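Local coordinates for protein adenosine deaminase 1 (PDB 3RYS) that probably catalyses the zinc-dependent hydrolytic deamination of adenine to hypoxanthine and ammonia, a step of purine salvage, at residues 95-100 and 135-140; 163-168 and 192-197; 35-40 and 75-80. One frame throughout, in Å; residues are numbered along the deposited sequence.

Overall arrangement
From the N terminus, the chain closes three loops in series; none encloses or crosses another. Contact 3 comes first, bringing the end of helix 28-37 to the start of helix 76-92 at the surface. Helix 76-92 then leads into strand 95-102, and contact 1 pairs this strand with strand 135-143 after a largely helical excursion. Contact 2 follows, pairing 167-171 with 195-200 through helix 183-191. Contacts 1 and 2 share the parallel sheet of the TIM barrel: strands 135-143 and 167-171 are neighbours, probably hydrogen-bonded from Leu138 O to Ala166 N (2.8 Å). Contact 3 stands apart, its centre about 23 Å from that of contact 1.

Contact 1: 95-100 and 135-140; sequences VRHAEI and STLLIA
His97 swings CG away from its own amide nitrogen (chi1 -179°), so that its imidazole crosses Leu137 at a slant, whose first two torsions (chi1 -81°, chi2 -44°) together bring CD2 to the ring edge, near the ring plane. On the same face Glu99 and Leu137 run side by side, Glu99 CG lying 3.7 Å from Leu137 CB. The backbones beneath are neighbouring parallel strands of the TIM barrel, nearly aligned in direction, with His97 opposite Ser135 and Glu99 opposite Leu137. Bonding alternates as parallel pairing requires: Ala98 N gives to Ser135 O (2.8 Å) and Ala98 O takes Leu137 N (3.1 Å); two residues on, Ile100 N gives to Leu137 O (2.8 Å) and Ile100 O takes Ile139 N (2.8 Å). Ala98, Thr136, Ile100 and Leu138 occupy the other face, against helices 76-92 and 114-125. The Glu99 side chain reaches beyond both strands: OE1 forms a salt bridge with Arg220 and OE2 accepts from the backbone N of Phe319. A buried carboxylate with these two donors is consistent with an ionised Glu99, its charge balanced by Arg220 and its CG resting against Leu137.

Contact 2: 163-168 and 192-197; sequences APIAGI and AGLRRI
Gly167 and Arg195 face each other as a parallel bridge, their CA atoms 4.1 Å apart, and Ile168 and Arg196 follow in the same register at 5.2 Å. The pairing is the strand-to-strand part of a beta-alpha-beta crossover of the TIM barrel, in which strand 167-171 passes through helix 183-191 to strand 195-200. Three backbone bonds set the register. Arg195 N gives to Ala166 O (3.1 Å), Ile168 N gives to Arg195 O (2.8 Å), and Ile197 N gives to Ile168 O (3.0 Å). Before the second strand, Gly193 has positive phi (82°) and closes helix 183-191 in a Schellman motif, after which Leu194 leads into the strand, which starts at Arg195.

Leu194 divides its two methyls between partners on the first segment. CD1 meets Ile168 CD1 at 3.8 Å, while CD2 reaches Ile165 CG1, also at 3.8 Å; in both pairs the side chains lie at a slant to one another. Leu155 of helix 148-160 and Ala189 of helix 183-191 touch both Leu194 and Ile168, which places this apolar group between sheet and helices. Across the sheet from Ile168, Arg195 starts over Ala166 O with its CB and then extends away from the pair to a salt bridge with Glu219. Ile197 packs against Ile139 of contact 1, and the strand runs on to the zinc ligand His199. Arg196 folds back on the residue before the strand, NE donating to Leu194 O at 3.1 Å in the carbonyl plane, with that oxygen 13° out of the guanidinium plane.

Contact 3: 35-40 and 75-80; sequences AERNGI and TEQDFT
Arg37, in the last turn of helix 28-37, faces Asp78 in the first turn of helix 76-92 with their CA atoms 9.2 Å apart, so side chains alone span the gap. Arg37 leaves its helix with CG turned away from its own nitrogen (chi1 -161°) and bends at chi3 (72°), which turns the guanidinium edge to the carboxylate. NH2 donates to Asp78 OD1 at 3.0 Å in a nearly straight salt bridge (N-H...O 172°); the two flat groups are almost coplanar, and OD1 is approached nearly along its C-O bond. The same NH2 also pairs with Asp81, so two acidic groups share this arginine. The Gln77 side chain crosses that of Arg37 at about a right angle, bringing CG to 3.6 Å from Arg37 NH2. Asp78 in turn belongs to a capping box at the helix start: its N donates to Thr75 OG1 (3.1 Å), and its OD2 accepts from Thr75 N (2.8 Å), which comes from above the carboxylate plane. OD2 takes a further bond from Gln74 N. On the facing segment, Gly39 has positive phi and ends helix 28-37 in a Schellman motif, with Gly39 N bonded back to Glu36 O (3.0 Å).

Contact 1: 95-100 and 135-140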
loop_
_atom_site.group_PDB
_atom_site.type_symbol
_atom_site.label_atom_id
_atom_site.label_comp_id
_atom_site.label_asym_id
_atom_site.label_seq_id
_atom_site.Cartn_x
_atom_site.Cartn_y
_atom_site.Cartn_z
ATOM N N VAL A 95 8.625 -8.373 -6.688
ATOM C CA VAL A 95 7.560 -7.486 -7.156
ATOM C C VAL A 95 7.686 -7.223 -8.660
ATOM O O VAL A 95 8.660 -6.624 -9.121
ATOM C CB VAL A 95 7.544 -6.143 -6.383
ATOM C CG1 VAL A 95 6.415 -5.248 -6.876
ATOM C CG2 VAL A 95 7.409 -6.383 -4.890
ATOM N N ARG A 96 6.694 -7.679 -9.417
ATOM C CA ARG A 96 6.712 -7.565 -10.870
ATOM C C ARG A 96 5.878 -6.372 -11.322
ATOM O O ARG A 96 6.080 -5.818 -12.405
ATOM C CB ARG A 96 6.173 -8.851 -11.491
ATOM C CG ARG A 96 7.056 -10.048 -11.234
ATOM C CD ARG A 96 8.352 -9.896 -12.002
ATOM N NE ARG A 96 8.108 -9.951 -13.437
ATOM C CZ ARG A 96 8.771 -9.237 -14.338
ATOM N NH1 ARG A 96 9.725 -8.402 -13.949
ATOM N NH2 ARG A 96 8.474 -9.352 -15.628
ATOM N N HIS A 97 4.944 -5.981 -10.464
ATOM C CA HIS A 97 4.051 -4.866 -10.725
ATOM C C HIS A 97 3.721 -4.200 -9.396
ATOM O O HIS A 97 3.412 -4.877 -8.407
ATOM C CB HIS A 97 2.776 -5.367 -11.401
ATOM C CG HIS A 97 1.796 -4.286 -11.730
ATOM N ND1 HIS A 97 0.741 -3.959 -10.905
ATOM C CD2 HIS A 97 1.698 -3.468 -12.805
ATOM C CE1 HIS A 97 0.042 -2.982 -11.453
ATOM N NE2 HIS A 97 0.602 -2.665 -12.606
ATOM N N ALA A 98 3.792 -2.875 -9.371
ATOM C CA ALA A 98 3.584 -2.132 -8.139
ATOM C C ALA A 98 2.599 -0.994 -8.351
ATOM O O ALA A 98 2.808 -0.135 -9.207
ATOM C CB ALA A 98 4.909 -1.600 -7.621
ATOM N N GLU A 99 1.516 -1.000 -7.581
ATOM C CA GLU A 99 0.565 0.102 -7.622
ATOM C C GLU A 99 0.715 0.937 -6.356
ATOM O O GLU A 99 0.333 0.520 -5.263
ATOM C CB GLU A 99 -0.862 -0.402 -7.846
ATOM C CG GLU A 99 -1.058 -0.939 -9.262
ATOM C CD GLU A 99 -2.440 -1.506 -9.523
ATOM O OE1 GLU A 99 -3.404 -1.079 -8.855
ATOM O OE2 GLU A 99 -2.554 -2.373 -10.415
ATOM N N ILE A 100 1.291 2.121 -6.526
ATOM C CA ILE A 100 1.883 2.863 -5.422
ATOM C C ILE A 100 1.047 4.045 -4.956
ATOM O O ILE A 100 0.637 4.892 -5.751
ATOM C CB ILE A 100 3.281 3.358 -5.824
ATOM C CG1 ILE A 100 4.162 2.164 -6.198
ATOM C CG2 ILE A 100 3.910 4.171 -4.706
ATOM C CD1 ILE A 100 5.329 2.515 -7.096
ATOM N N SER A 135 6.296 -2.898 -13.605
ATOM C CA SER A 135 5.168 -2.097 -14.079
ATOM C C SER A 135 4.623 -1.287 -12.916
ATOM O O SER A 135 4.574 -1.780 -11.790
ATOM C CB SER A 135 4.059 -2.999 -14.614
ATOM O OG SER A 135 4.463 -3.675 -15.783
ATOM N N THR A 136 4.197 -0.056 -13.171
ATOM C CA THR A 136 3.757 0.798 -12.072
ATOM C C THR A 136 2.528 1.648 -12.370
ATOM O O THR A 136 2.322 2.092 -13.498
ATOM C CB THR A 136 4.885 1.731 -11.599
ATOM O OG1 THR A 136 5.298 2.574 -12.682
ATOM C CG2 THR A 136 6.069 0.920 -11.098
ATOM N N LEU A 137 1.716 1.862 -11.335
ATOM C CA LEU A 137 0.614 2.816 -11.384
ATOM C C LEU A 137 0.700 3.752 -10.179
ATOM O O LEU A 137 1.042 3.329 -9.072
ATOM C CB LEU A 137 -0.744 2.104 -11.415
ATOM C CG LEU A 137 -1.238 1.552 -12.760
ATOM C CD1 LEU A 137 -1.013 2.549 -13.901
ATOM C CD2 LEU A 137 -0.588 0.220 -13.082
ATOM N N LEU A 138 0.402 5.028 -10.398
ATOM C CA LEU A 138 0.438 5.996 -9.313
ATOM C C LEU A 138 -0.966 6.267 -8.786
ATOM O O LEU A 138 -1.874 6.617 -9.543
ATOM C CB LEU A 138 1.099 7.300 -9.769
ATOM C CG LEU A 138 1.375 8.323 -8.665
ATOM C CD1 LEU A 138 2.026 7.649 -7.459
ATOM C CD2 LEU A 138 2.238 9.465 -9.178
ATOM N N ILE A 139 -1.139 6.093 -7.483
ATOM C CA ILE A 139 -2.423 6.337 -6.848
ATOM C C ILE A 139 -2.312 7.459 -5.832
ATOM O O ILE A 139 -1.547 7.367 -4.875
ATOM C CB ILE A 139 -2.951 5.074 -6.154
ATOM C CG1 ILE A 139 -3.427 4.069 -7.199
ATOM C CG2 ILE A 139 -4.093 5.411 -5.200
ATOM C CD1 ILE A 139 -4.129 2.878 -6.598
ATOM N N ALA A 140 -3.067 8.529 -6.052
ATOM C CA ALA A 140 -3.112 9.626 -5.096
ATOM C C ALA A 140 -4.076 9.277 -3.972
ATOM O O ALA A 140 -5.270 9.064 -4.208
ATOM C CB ALA A 140 -3.529 10.912 -5.780
#

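Contact 2: 163-168 and 192-197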
loop_
_atom_site.group_PDB
_atom_site.type_symbol
_atom_site.label_atom_id
_atom_site.label_comp_id
_atom_site.label_asym_id
_atom_site.label_seq_id
_atom_site.Cartn_x
_atom_site.Cartn_y
_atom_site.Cartn_z
ATOM N N ALA A 163 -1.845 15.256 -13.716
ATOM C CA ALA A 163 -0.957 14.386 -12.958
ATOM C C ALA A 163 -1.161 12.943 -13.395
ATOM O O ALA A 163 -2.299 12.505 -13.563
ATOM C CB ALA A 163 -1.203 14.531 -11.468
ATOM N N PRO A 164 -0.055 12.202 -13.583
ATOM C CA PRO A 164 -0.055 10.807 -14.043
ATOM C C PRO A 164 -0.625 9.838 -13.011
ATOM O O PRO A 164 0.035 8.852 -12.673
ATOM C CB PRO A 164 1.436 10.502 -14.257
ATOM C CG PRO A 164 2.126 11.815 -14.257
ATOM C CD PRO A 164 1.312 12.712 -13.386
ATOM N N ILE A 165 -1.832 10.104 -12.522
ATOM C CA ILE A 165 -2.469 9.207 -11.565
ATOM C C ILE A 165 -3.453 8.275 -12.263
ATOM O O ILE A 165 -4.160 8.682 -13.187
ATOM C CB ILE A 165 -3.179 9.980 -10.425
ATOM C CG1 ILE A 165 -4.224 10.948 -10.986
ATOM C CG2 ILE A 165 -2.168 10.734 -9.584
ATOM C CD1 ILE A 165 -4.960 11.736 -9.919
ATOM N N ALA A 166 -3.486 7.022 -11.822
ATOM C CA ALA A 166 -4.382 6.027 -12.394
ATOM C C ALA A 166 -5.652 5.901 -11.562
ATOM O O ALA A 166 -6.696 5.474 -12.053
ATOM C CB ALA A 166 -3.677 4.685 -12.481
ATOM N N GLY A 167 -5.557 6.273 -10.293
ATOM C CA GLY A 167 -6.675 6.125 -9.386
ATOM C C GLY A 167 -6.521 6.927 -8.110
ATOM O O GLY A 167 -5.545 7.655 -7.920
ATOM N N ILE A 168 -7.494 6.777 -7.224
ATOM C CA ILE A 168 -7.549 7.556 -6.001
ATOM C C ILE A 168 -7.681 6.628 -4.807
ATOM O O ILE A 168 -8.286 5.559 -4.909
ATOM C CB ILE A 168 -8.732 8.536 -6.047
ATOM C CG1 ILE A 168 -8.405 9.689 -6.991
ATOM C CG2 ILE A 168 -9.069 9.057 -4.671
ATOM C CD1 ILE A 168 -9.338 10.865 -6.848
ATOM N N ALA A 192 -14.125 11.286 -13.571
ATOM C CA ALA A 192 -12.849 11.650 -14.178
ATOM C C ALA A 192 -12.152 10.428 -14.777
ATOM O O ALA A 192 -11.073 10.541 -15.355
ATOM C CB ALA A 192 -11.949 12.335 -13.167
ATOM N N GLY A 193 -12.779 9.262 -14.643
ATOM C CA GLY A 193 -12.236 8.031 -15.192
ATOM C C GLY A 193 -11.181 7.421 -14.290
ATOM O O GLY A 193 -10.444 6.517 -14.689
ATOM N N LEU A 194 -11.106 7.923 -13.063
ATOM C CA LEU A 194 -10.107 7.462 -12.112
ATOM C C LEU A 194 -10.590 6.222 -11.379
ATOM O O LEU A 194 -11.756 6.124 -10.994
ATOM C CB LEU A 194 -9.763 8.570 -11.113
ATOM C CG LEU A 194 -8.973 9.764 -11.651
ATOM C CD1 LEU A 194 -9.047 10.938 -10.682
ATOM C CD2 LEU A 194 -7.527 9.375 -11.925
ATOM N N ARG A 195 -9.684 5.271 -11.196
ATOM C CA ARG A 195 -9.993 4.053 -10.463
ATOM C C ARG A 195 -10.029 4.336 -8.966
ATOM O O ARG A 195 -9.498 5.347 -8.509
ATOM C CB ARG A 195 -8.986 2.958 -10.812
ATOM C CG ARG A 195 -9.168 2.444 -12.231
ATOM C CD ARG A 195 -8.330 1.215 -12.488
ATOM N NE ARG A 195 -8.951 0.325 -13.466
ATOM C CZ ARG A 195 -9.903 -0.556 -13.170
ATOM N NH1 ARG A 195 -10.351 -0.664 -11.929
ATOM N NH2 ARG A 195 -10.415 -1.329 -14.117
ATOM N N ARG A 196 -10.665 3.455 -8.203
ATOM C CA ARG A 196 -10.936 3.752 -6.801
ATOM C C ARG A 196 -10.535 2.644 -5.841
ATOM O O ARG A 196 -10.891 1.484 -6.033
ATOM C CB ARG A 196 -12.419 4.061 -6.618
ATOM C CG ARG A 196 -12.854 5.376 -7.214
ATOM C CD ARG A 196 -14.145 5.190 -7.976
ATOM N NE ARG A 196 -13.884 4.576 -9.273
ATOM C CZ ARG A 196 -14.653 3.646 -9.828
ATOM N NH1 ARG A 196 -15.735 3.211 -9.194
ATOM N NH2 ARG A 196 -14.330 3.144 -11.011
ATOM N N ILE A 197 -9.790 3.016 -4.805
ATOM C CA ILE A 197 -9.530 2.125 -3.680
ATOM C C ILE A 197 -9.660 2.907 -2.375
ATOM O O ILE A 197 -9.647 4.136 -2.376
ATOM C CB ILE A 197 -8.137 1.488 -3.755
ATOM C CG1 ILE A 197 -7.059 2.565 -3.633
ATOM C CG2 ILE A 197 -7.976 0.709 -5.044
ATOM C CD1 ILE A 197 -5.650 2.015 -3.593
#

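Contact 3: 35-40 and 75-80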
loop_
_atom_site.group_PDB
_atom_site.type_symbol
_atom_site.label_atom_id
_atom_site.label_comp_id
_atom_site.label_asym_id
_atom_site.label_seq_id
_atom_site.Cartn_x
_atom_site.Cartn_y
_atom_site.Cartn_z
ATOM N N ALA A 35 17.948 14.531 4.962
ATOM C CA ALA A 35 18.072 15.590 5.951
ATOM C C ALA A 35 19.367 16.348 5.702
ATOM O O ALA A 35 19.388 17.578 5.680
ATOM C CB ALA A 35 18.054 15.011 7.362
ATOM N N GLU A 36 20.448 15.604 5.497
ATOM C CA GLU A 36 21.755 16.209 5.294
ATOM C C GLU A 36 21.798 17.048 4.024
ATOM O O GLU A 36 22.268 18.186 4.034
ATOM C CB GLU A 36 22.834 15.134 5.253
ATOM C CG GLU A 36 24.244 15.687 5.264
ATOM C CD GLU A 36 25.252 14.673 5.763
ATOM O OE1 GLU A 36 24.828 13.653 6.349
ATOM O OE2 GLU A 36 26.465 14.898 5.570
ATOM N N ARG A 37 21.294 16.477 2.934
ATOM C CA ARG A 37 21.271 17.151 1.642
ATOM C C ARG A 37 20.435 18.430 1.680
ATOM O O ARG A 37 20.693 19.374 0.932
ATOM C CB ARG A 37 20.738 16.205 0.564
ATOM C CG ARG A 37 21.080 16.625 -0.855
ATOM C CD ARG A 37 20.979 15.449 -1.817
ATOM N NE ARG A 37 19.595 15.049 -2.062
ATOM C CZ ARG A 37 19.236 13.999 -2.793
ATOM N NH1 ARG A 37 20.162 13.229 -3.353
ATOM N NH2 ARG A 37 17.950 13.719 -2.958
ATOM N N ASN A 38 19.431 18.458 2.547
ATOM C CA ASN A 38 18.553 19.617 2.646
ATOM C C ASN A 38 18.940 20.519 3.805
ATOM O O ASN A 38 18.261 21.509 4.088
ATOM C CB ASN A 38 17.094 19.181 2.789
ATOM C CG ASN A 38 16.518 18.651 1.497
ATOM O OD1 ASN A 38 15.645 17.783 1.502
ATOM N ND2 ASN A 38 17.010 19.164 0.380
ATOM N N GLY A 39 20.039 20.173 4.469
ATOM C CA GLY A 39 20.484 20.911 5.637
ATOM C C GLY A 39 19.386 21.009 6.678
ATOM O O GLY A 39 19.139 22.071 7.241
ATOM N N ILE A 40 18.715 19.891 6.925
ATOM C CA ILE A 40 17.644 19.848 7.906
ATOM C C ILE A 40 18.137 19.243 9.213
ATOM O O ILE A 40 18.810 18.215 9.215
ATOM C CB ILE A 40 16.441 19.031 7.391
ATOM C CG1 ILE A 40 15.744 19.772 6.249
ATOM C CG2 ILE A 40 15.462 18.737 8.522
ATOM C CD1 ILE A 40 14.673 18.954 5.566
ATOM N N THR A 75 12.601 18.363 -2.263
ATOM C CA THR A 75 12.832 18.591 -3.678
ATOM C C THR A 75 12.351 17.426 -4.522
ATOM O O THR A 75 12.147 16.318 -4.024
ATOM C CB THR A 75 14.332 18.801 -3.972
ATOM O OG1 THR A 75 15.024 17.549 -3.865
ATOM C CG2 THR A 75 14.930 19.795 -2.988
ATOM N N GLU A 76 12.190 17.696 -5.810
ATOM C CA GLU A 76 11.808 16.683 -6.771
ATOM C C GLU A 76 12.768 15.502 -6.672
ATOM O O GLU A 76 12.352 14.346 -6.709
ATOM C CB GLU A 76 11.827 17.287 -8.176
ATOM C CG GLU A 76 10.803 16.706 -9.127
ATOM C CD GLU A 76 10.423 17.675 -10.236
ATOM O OE1 GLU A 76 9.932 18.782 -9.920
ATOM O OE2 GLU A 76 10.604 17.322 -11.425
ATOM N N GLN A 77 14.055 15.802 -6.527
ATOM C CA GLN A 77 15.081 14.773 -6.420
ATOM C C GLN A 77 14.814 13.874 -5.216
ATOM O O GLN A 77 14.992 12.657 -5.283
ATOM C CB GLN A 77 16.471 15.415 -6.322
ATOM C CG GLN A 77 17.641 14.438 -6.443
ATOM C CD GLN A 77 17.585 13.601 -7.715
ATOM O OE1 GLN A 77 17.034 14.028 -8.733
ATOM N NE2 GLN A 77 18.158 12.400 -7.661
ATOM N N ASP A 78 14.379 14.481 -4.117
ATOM C CA ASP A 78 14.051 13.738 -2.903
ATOM C C ASP A 78 12.987 12.668 -3.148
ATOM O O ASP A 78 13.127 11.527 -2.706
ATOM C CB ASP A 78 13.595 14.698 -1.803
ATOM C CG ASP A 78 14.703 15.631 -1.352
ATOM O OD1 ASP A 78 15.886 15.251 -1.484
ATOM O OD2 ASP A 78 14.392 16.739 -0.864
ATOM N N PHE A 79 11.926 13.041 -3.859
ATOM C CA PHE A 79 10.846 12.108 -4.154
ATOM C C PHE A 79 11.295 11.008 -5.111
ATOM O O PHE A 79 10.975 9.835 -4.917
ATOM C CB PHE A 79 9.623 12.852 -4.698
ATOM C CG PHE A 79 8.910 13.672 -3.659
ATOM C CD1 PHE A 79 7.979 13.084 -2.808
ATOM C CD2 PHE A 79 9.177 15.023 -3.519
ATOM C CE1 PHE A 79 7.324 13.834 -1.840
ATOM C CE2 PHE A 79 8.526 15.779 -2.553
ATOM C CZ PHE A 79 7.596 15.183 -1.714
ATOM N N THR A 80 12.047 11.395 -6.137
ATOM C CA THR A 80 12.601 10.444 -7.093
ATOM C C THR A 80 13.478 9.408 -6.397
ATOM O O THR A 80 13.284 8.205 -6.565
ATOM C CB THR A 80 13.445 11.160 -8.160
ATOM O OG1 THR A 80 12.586 11.929 -9.011
ATOM C CG2 THR A 80 14.216 10.154 -8.994
#